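Local coordinates for regulatory protein RecX (Lactobacillus salivarius, PDB 3E3V) that probably modulates the activity of the recombinase RecA; this fragment of it carries three successive three-helix domains, at residues K19-A24 and I52-N57; K68-S73 and K96-N101; N140-S145 and T158-L163. All blocks are in the same frame, centred on the assembly; numbering follows the deposited sequence.

The three contacts lie in series along an elongated, all-helical chain, and each falls in a different three-helix domain of RecX. Contact 1 and contact 3 sit far out on opposite sides of the chain's centre, with centres about 48 Å apart. Contact 2 is nearer the middle, about 20 Å from contact 1 and about 29 Å from contact 3 between centres. None touches another. Contacts 1 and 3 pair two helices. Contact 2 sets a helix against the turn that links one helix to the next. All three are partly buried, with isoleucine at the inner side. Tyrosine completes contacts 1 and 2, and a lysine chain borders contacts 2 and 3.

Contact 1 of 3, residues K19-A24 and I52-N57; sequences KGYNAA and ISEIIN
Ile55 of 52-57 lies over one face of the Tyr21 ring of 19-24. Its CG1 stands 4.1 Å from the centroid of the Tyr21 ring, 9° off the ring normal. This is a CH-pi contact, almost centred on the ring. The second branch of Ile55 works nearer the ring margin: CG2 of Ile55 is 3.7 Å from CD1 of Tyr21. The two side chains run past each other in opposite directions. CG of Tyr21 is anti to its own carbonyl carbon, chi1 -85°, and this lays the ring alongside Ile55 and carries its far end to helix 49-61. There the hydroxyl OH of Tyr21 lies 3.6 Å from the carbonyl O of Glu54, close but not hydrogen-bonded.

The tip of Ile55 goes on to the backbone of helix 14-29. Its CD1 is 3.6 Å from CA of Gly20. A CB on residue 20 would run into that methyl, because its expected place is 2.3 Å from CD1 of Ile55. Glycine therefore lets the two helices come this close. The two segment axes approach to 10.0 Å and cross at -46°. Ala24 and Tyr21 also touch Leu59 and Lys58, respectively, further along helix 49-61. Replacing Tyr21 by an alanine would probably uncover one flank of Ile55 and open a gap where the ring had bridged the two helices.

The contact joins the first and last helices of the first three-helix domain, which belongs to the helix-turn-helix clan. Its chemistry is almost wholly apolar. The pairing rests on shape and dispersion between a flat ring, a branched side chain and bare glycine backbone, with no polar bond between the two segments to fix its direction.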
# COMPACT_ATOMS: atom_id res chain seq x y z
N LYS A 19 -8.96 28.92 -7.54
CA LYS A 19 -7.55 28.54 -7.58
C LYS A 19 -7.41 27.16 -6.93
O LYS A 19 -6.55 26.37 -7.31
CB LYS A 19 -6.69 29.56 -6.82
CG LYS A 19 -6.74 30.97 -7.42
CD LYS A 19 -5.87 31.95 -6.63
CE LYS A 19 -4.45 32.01 -7.18
NZ LYS A 19 -4.43 32.58 -8.57
N GLY A 20 -8.27 26.89 -5.95
CA GLY A 20 -8.24 25.61 -5.26
C GLY A 20 -8.64 24.46 -6.17
O GLY A 20 -7.98 23.42 -6.16
N TYR A 21 -9.70 24.64 -6.95
CA TYR A 21 -10.15 23.60 -7.88
C TYR A 21 -9.14 23.37 -8.99
O TYR A 21 -8.98 22.24 -9.46
CB TYR A 21 -11.50 23.97 -8.51
CG TYR A 21 -12.71 23.59 -7.68
CD1 TYR A 21 -12.94 22.26 -7.34
CD2 TYR A 21 -13.62 24.55 -7.25
CE1 TYR A 21 -14.04 21.90 -6.59
CE2 TYR A 21 -14.73 24.20 -6.49
CZ TYR A 21 -14.94 22.87 -6.17
OH TYR A 21 -16.05 22.49 -5.44
N ASN A 22 -8.46 24.43 -9.41
CA ASN A 22 -7.47 24.34 -10.47
C ASN A 22 -6.25 23.53 -10.05
O ASN A 22 -5.79 22.64 -10.77
CB ASN A 22 -7.06 25.74 -10.93
CG ASN A 22 -5.97 25.71 -11.99
OD1 ASN A 22 -4.82 26.08 -11.73
ND2 ASN A 22 -6.32 25.27 -13.20
N ALA A 23 -5.70 23.84 -8.87
CA ALA A 23 -4.53 23.12 -8.39
C ALA A 23 -4.86 21.64 -8.15
O ALA A 23 -4.02 20.76 -8.37
CB ALA A 23 -4.03 23.77 -7.10
N ALA A 24 -6.09 21.38 -7.71
CA ALA A 24 -6.52 20.02 -7.43
C ALA A 24 -6.51 19.16 -8.68
O ALA A 24 -6.00 18.04 -8.65
CB ALA A 24 -7.92 20.02 -6.81
N ILE A 52 -11.43 24.32 1.50
CA ILE A 52 -10.84 23.02 1.20
C ILE A 52 -11.91 21.94 1.27
O ILE A 52 -12.01 21.09 0.38
CB ILE A 52 -9.71 22.67 2.19
CG1 ILE A 52 -8.47 23.52 1.89
CG2 ILE A 52 -9.37 21.19 2.10
CD1 ILE A 52 -7.29 23.23 2.79
N SER A 53 -12.71 21.99 2.32
CA SER A 53 -13.77 21.03 2.52
C SER A 53 -14.79 21.05 1.38
O SER A 53 -15.31 20.01 0.98
CB SER A 53 -14.49 21.31 3.84
OG SER A 53 -15.61 20.45 3.97
N GLU A 54 -15.10 22.25 0.88
CA GLU A 54 -16.06 22.38 -0.21
C GLU A 54 -15.48 21.72 -1.46
O GLU A 54 -16.15 20.96 -2.15
CB GLU A 54 -16.35 23.86 -0.48
CG GLU A 54 -17.45 24.11 -1.51
CD GLU A 54 -17.56 25.58 -1.90
OE1 GLU A 54 -17.60 26.44 -1.00
OE2 GLU A 54 -17.60 25.87 -3.12
N ILE A 55 -14.21 22.01 -1.73
CA ILE A 55 -13.50 21.45 -2.88
C ILE A 55 -13.39 19.93 -2.80
O ILE A 55 -13.67 19.22 -3.76
CB ILE A 55 -12.10 22.08 -2.99
CG1 ILE A 55 -12.23 23.58 -3.20
CG2 ILE A 55 -11.32 21.46 -4.16
CD1 ILE A 55 -10.91 24.33 -3.24
N ILE A 56 -12.99 19.43 -1.63
CA ILE A 56 -12.83 18.00 -1.42
C ILE A 56 -14.13 17.20 -1.62
O ILE A 56 -14.12 16.17 -2.27
CB ILE A 56 -12.28 17.69 0.01
CG1 ILE A 56 -10.88 18.30 0.17
CG2 ILE A 56 -12.25 16.18 0.25
CD1 ILE A 56 -9.85 17.75 -0.79
N ASN A 57 -15.23 17.68 -1.05
CA ASN A 57 -16.51 16.99 -1.20
C ASN A 57 -16.95 16.94 -2.65
O ASN A 57 -17.50 15.94 -3.12
CB ASN A 57 -17.59 17.67 -0.37
CG ASN A 57 -17.41 17.43 1.11
OD1 ASN A 57 -17.26 16.29 1.55
ND2 ASN A 57 -17.42 18.50 1.90

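Contact 2 of 3, residues K68-S73 and K96-N101; sequences KNYAES and KGIDDN
Tyr70 overlaps Ile98 along one flank of its ring and reaches Lys96 with its hydroxyl. CD2 of Tyr70 is 3.9 Å from CD1 of Ile98, oblique to the ring. The other branch of Ile98 turns to the neighbouring residue, with CG2 of Ile98 4.3 Å from CB of Ala71. CG of Tyr70 is anti to the backbone N, chi1 -176°, which extends the ring from helix 67-81 across to the turn.

Lys96 crosses the tyrosine at about a right angle. Its chain bends at chi2, -74°, and CD of Lys96 lies 3.7 Å from OH of Tyr70. The ammonium end goes on to a salt bridge with Glu37 of the first three-helix domain. Gly97, with phi 94°, is the first residue to leave helical angles after the helix, and two bonds reach back into its last turn, a Schellman motif. Ile98 faces helix 67-81 and also touches Leu93 and Ala103.

The contact joins helix 67-81 to the turn before helix 100-107 in the second three-helix domain. It grades from apolar to charged. Isoleucine and alanine meet on the buried side, while the lysine presents its methylene groups to the phenol and its charge to Glu37.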
# COMPACT_ATOMS: atom_id res chain seq x y z
N LYS A 68 -11.07 4.31 -1.50
CA LYS A 68 -11.22 2.86 -1.67
C LYS A 68 -10.49 2.43 -2.94
O LYS A 68 -9.79 1.42 -2.97
CB LYS A 68 -12.70 2.47 -1.75
CG LYS A 68 -12.95 1.04 -2.19
CD LYS A 68 -14.45 0.78 -2.31
CE LYS A 68 -14.78 -0.15 -3.48
NZ LYS A 68 -14.18 -1.49 -3.32
N ASN A 69 -10.67 3.22 -4.00
CA ASN A 69 -10.01 2.93 -5.27
C ASN A 69 -8.49 3.17 -5.16
O ASN A 69 -7.70 2.43 -5.73
CB ASN A 69 -10.59 3.80 -6.38
CG ASN A 69 -9.89 3.58 -7.70
OD1 ASN A 69 -9.86 2.47 -8.22
ND2 ASN A 69 -9.31 4.65 -8.24
N TYR A 70 -8.09 4.22 -4.44
CA TYR A 70 -6.66 4.48 -4.27
C TYR A 70 -6.00 3.26 -3.63
O TYR A 70 -5.06 2.68 -4.17
CB TYR A 70 -6.43 5.68 -3.36
CG TYR A 70 -4.95 6.04 -3.23
CD1 TYR A 70 -4.35 6.94 -4.12
CD2 TYR A 70 -4.14 5.44 -2.26
CE1 TYR A 70 -2.98 7.23 -4.05
CE2 TYR A 70 -2.77 5.72 -2.18
CZ TYR A 70 -2.20 6.62 -3.08
OH TYR A 70 -0.85 6.91 -3.00
N ALA A 71 -6.52 2.88 -2.46
CA ALA A 71 -5.99 1.75 -1.71
C ALA A 71 -5.98 0.44 -2.48
O ALA A 71 -5.03 -0.33 -2.40
CB ALA A 71 -6.79 1.58 -0.40
N GLU A 72 -7.04 0.17 -3.25
CA GLU A 72 -7.08 -1.07 -4.01
C GLU A 72 -6.03 -1.14 -5.11
O GLU A 72 -5.40 -2.19 -5.31
CB GLU A 72 -8.48 -1.28 -4.60
CG GLU A 72 -9.37 -2.12 -3.69
CD GLU A 72 -10.79 -2.24 -4.20
OE1 GLU A 72 -10.98 -2.41 -5.43
OE2 GLU A 72 -11.73 -2.18 -3.37
N SER A 73 -5.82 -0.05 -5.83
CA SER A 73 -4.83 -0.05 -6.89
C SER A 73 -3.42 -0.12 -6.29
O SER A 73 -2.52 -0.76 -6.84
CB SER A 73 -4.98 1.20 -7.75
OG SER A 73 -4.83 2.36 -6.96
N LYS A 96 0.08 7.49 3.73
CA LYS A 96 -0.51 8.28 2.66
C LYS A 96 -1.84 8.88 3.10
O LYS A 96 -2.49 9.59 2.33
CB LYS A 96 -0.72 7.40 1.42
CG LYS A 96 0.53 7.10 0.63
CD LYS A 96 0.98 8.33 -0.16
CE LYS A 96 2.18 8.03 -1.04
NZ LYS A 96 2.53 9.21 -1.89
N GLY A 97 -2.26 8.58 4.32
CA GLY A 97 -3.51 9.12 4.81
C GLY A 97 -4.73 8.22 4.63
O GLY A 97 -5.86 8.70 4.75
N ILE A 98 -4.52 6.94 4.36
CA ILE A 98 -5.63 6.00 4.19
C ILE A 98 -6.11 5.46 5.54
O ILE A 98 -5.31 5.01 6.36
CB ILE A 98 -5.22 4.81 3.28
CG1 ILE A 98 -4.87 5.32 1.88
CG2 ILE A 98 -6.34 3.78 3.21
CD1 ILE A 98 -6.03 5.97 1.14
N ASP A 99 -7.42 5.51 5.76
CA ASP A 99 -8.01 5.01 7.00
C ASP A 99 -7.67 3.54 7.17
O ASP A 99 -7.60 2.80 6.18
CB ASP A 99 -9.54 5.18 6.96
CG ASP A 99 -9.97 6.63 6.79
OD1 ASP A 99 -9.65 7.45 7.68
OD2 ASP A 99 -10.62 6.94 5.76
N ASP A 100 -7.46 3.11 8.41
CA ASP A 100 -7.13 1.72 8.68
C ASP A 100 -8.19 0.81 8.08
O ASP A 100 -7.88 -0.25 7.52
CB ASP A 100 -7.04 1.46 10.19
CG ASP A 100 -5.85 2.14 10.83
OD1 ASP A 100 -4.73 2.02 10.30
OD2 ASP A 100 -6.04 2.79 11.88
N ASN A 101 -9.45 1.23 8.21
CA ASN A 101 -10.57 0.47 7.71
C ASN A 101 -10.51 0.29 6.19
O ASN A 101 -10.77 -0.79 5.66
CB ASN A 101 -11.88 1.17 8.11
CG ASN A 101 -13.11 0.39 7.69
OD1 ASN A 101 -13.48 0.38 6.52
ND2 ASN A 101 -13.74 -0.28 8.65

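Contact 3 of 3, residues N140-S145 and T158-L163; sequences NKIKQS and TIIQEL
Ile142 of 140-145 and Leu163 of 158-163 meet tip to tip. CD1 of Ile142 is 4.0 Å from CD2 of Leu163. Ile142 holds CG1 anti to its carbonyl carbon and continues extended, chi2 170°, which sends CD1 out to the leucine. Its other methyl serves a second partner: CG2 of Ile142 is 4.3 Å from CD1 of Ile160.

Ile160 is folded where Ile142 is straight. Its chi2 of -59° bends CD1 back instead of prolonging the chain. That methyl lies beside Lys143, with CD1 of Ile160 4.2 Å from CG of Lys143. Lys143 crosses Ile160 at about a right angle. CE and NZ of Lys143 both lie 4.0 Å from CG1 of Ile160; the bend at chi4 keeps NZ beside it. The lysine thus passes across Ile160 at the partly exposed rim, touching it through CG, CE and NZ. Its ammonium group has a long, weak ion pair with Asp157.

The axes of the two short segments come no nearer than 11.2 Å, with 138° between their directions, and the branched side chains meet at their ends. Ala123 and Leu126 of helix 112-129 also touch Ile142, so a third helix also packs against it.

Segments 140-145 and 158-163 run in broadly opposed directions, on helices 135-148 and 153-165, which a short connection joins. Together with helix 112-129 these helices form the third RecX three-helix domain, a small bundle of the helix-turn-helix clan.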
# COMPACT_ATOMS: atom_id res chain seq x y z
N ASN A 140 15.75 -19.75 9.55
CA ASN A 140 15.67 -18.60 10.46
C ASN A 140 15.87 -17.31 9.66
O ASN A 140 15.11 -16.35 9.82
CB ASN A 140 16.74 -18.68 11.55
CG ASN A 140 16.47 -19.78 12.56
OD1 ASN A 140 15.36 -19.91 13.06
ND2 ASN A 140 17.50 -20.56 12.88
N LYS A 141 16.90 -17.29 8.81
CA LYS A 141 17.17 -16.11 8.00
C LYS A 141 16.00 -15.83 7.05
O LYS A 141 15.62 -14.69 6.86
CB LYS A 141 18.45 -16.30 7.18
CG LYS A 141 19.75 -16.28 7.97
CD LYS A 141 20.94 -16.53 7.04
CE LYS A 141 22.29 -16.40 7.74
NZ LYS A 141 22.38 -17.31 8.90
N ILE A 142 15.44 -16.88 6.46
CA ILE A 142 14.32 -16.70 5.54
C ILE A 142 13.08 -16.17 6.26
O ILE A 142 12.44 -15.23 5.79
CB ILE A 142 14.01 -18.02 4.77
CG1 ILE A 142 15.19 -18.38 3.85
CG2 ILE A 142 12.76 -17.86 3.92
CD1 ILE A 142 15.11 -19.77 3.24
N LYS A 143 12.75 -16.76 7.41
CA LYS A 143 11.59 -16.31 8.18
C LYS A 143 11.75 -14.84 8.56
O LYS A 143 10.80 -14.06 8.50
CB LYS A 143 11.46 -17.13 9.47
CG LYS A 143 10.95 -18.55 9.25
CD LYS A 143 11.49 -19.49 10.33
CE LYS A 143 10.85 -20.86 10.23
NZ LYS A 143 9.39 -20.78 10.54
N GLN A 144 12.96 -14.49 8.96
CA GLN A 144 13.31 -13.15 9.38
C GLN A 144 13.11 -12.15 8.24
O GLN A 144 12.51 -11.09 8.41
CB GLN A 144 14.77 -13.15 9.84
CG GLN A 144 15.26 -11.87 10.50
CD GLN A 144 16.72 -11.99 10.93
OE1 GLN A 144 17.09 -12.92 11.65
NE2 GLN A 144 17.55 -11.05 10.47
N SER A 145 13.61 -12.51 7.07
CA SER A 145 13.48 -11.65 5.90
C SER A 145 11.99 -11.43 5.56
O SER A 145 11.56 -10.29 5.32
CB SER A 145 14.21 -12.29 4.70
OG SER A 145 14.11 -11.46 3.55
N THR A 158 3.49 -21.52 6.24
CA THR A 158 2.98 -22.18 5.05
C THR A 158 4.02 -22.09 3.93
O THR A 158 4.20 -23.02 3.14
CB THR A 158 1.65 -21.54 4.62
OG1 THR A 158 0.73 -21.63 5.71
CG2 THR A 158 1.05 -22.24 3.38
N ILE A 159 4.72 -20.96 3.85
CA ILE A 159 5.76 -20.77 2.84
C ILE A 159 6.89 -21.77 3.09
O ILE A 159 7.39 -22.40 2.16
CB ILE A 159 6.32 -19.34 2.88
CG1 ILE A 159 5.29 -18.35 2.31
CG2 ILE A 159 7.64 -19.27 2.11
CD1 ILE A 159 5.59 -16.88 2.63
N ILE A 160 7.29 -21.90 4.36
CA ILE A 160 8.35 -22.82 4.76
C ILE A 160 7.98 -24.27 4.43
O ILE A 160 8.83 -25.05 4.00
CB ILE A 160 8.64 -22.71 6.28
CG1 ILE A 160 9.16 -21.32 6.62
CG2 ILE A 160 9.65 -23.77 6.70
CD1 ILE A 160 10.43 -20.95 5.88
N GLN A 161 6.71 -24.63 4.64
CA GLN A 161 6.26 -25.99 4.35
C GLN A 161 6.35 -26.20 2.84
O GLN A 161 6.73 -27.27 2.37
CB GLN A 161 4.81 -26.19 4.83
CG GLN A 161 4.14 -27.51 4.41
CD GLN A 161 2.74 -27.68 4.99
OE1 GLN A 161 2.08 -26.70 5.37
NE2 GLN A 161 2.27 -28.92 5.06
N GLU A 162 6.01 -25.16 2.09
CA GLU A 162 6.03 -25.20 0.64
C GLU A 162 7.45 -25.34 0.11
O GLU A 162 7.72 -26.14 -0.78
CB GLU A 162 5.41 -23.92 0.08
CG GLU A 162 4.62 -24.12 -1.20
CD GLU A 162 3.46 -25.07 -1.00
OE1 GLU A 162 2.67 -24.84 -0.05
OE2 GLU A 162 3.34 -26.04 -1.78
N LEU A 163 8.36 -24.56 0.68
CA LEU A 163 9.77 -24.57 0.29
C LEU A 163 10.42 -25.93 0.50
O LEU A 163 11.20 -26.38 -0.33
CB LEU A 163 10.55 -23.52 1.08
CG LEU A 163 12.03 -23.34 0.72
CD1 LEU A 163 12.15 -22.53 -0.57
CD2 LEU A 163 12.76 -22.63 1.86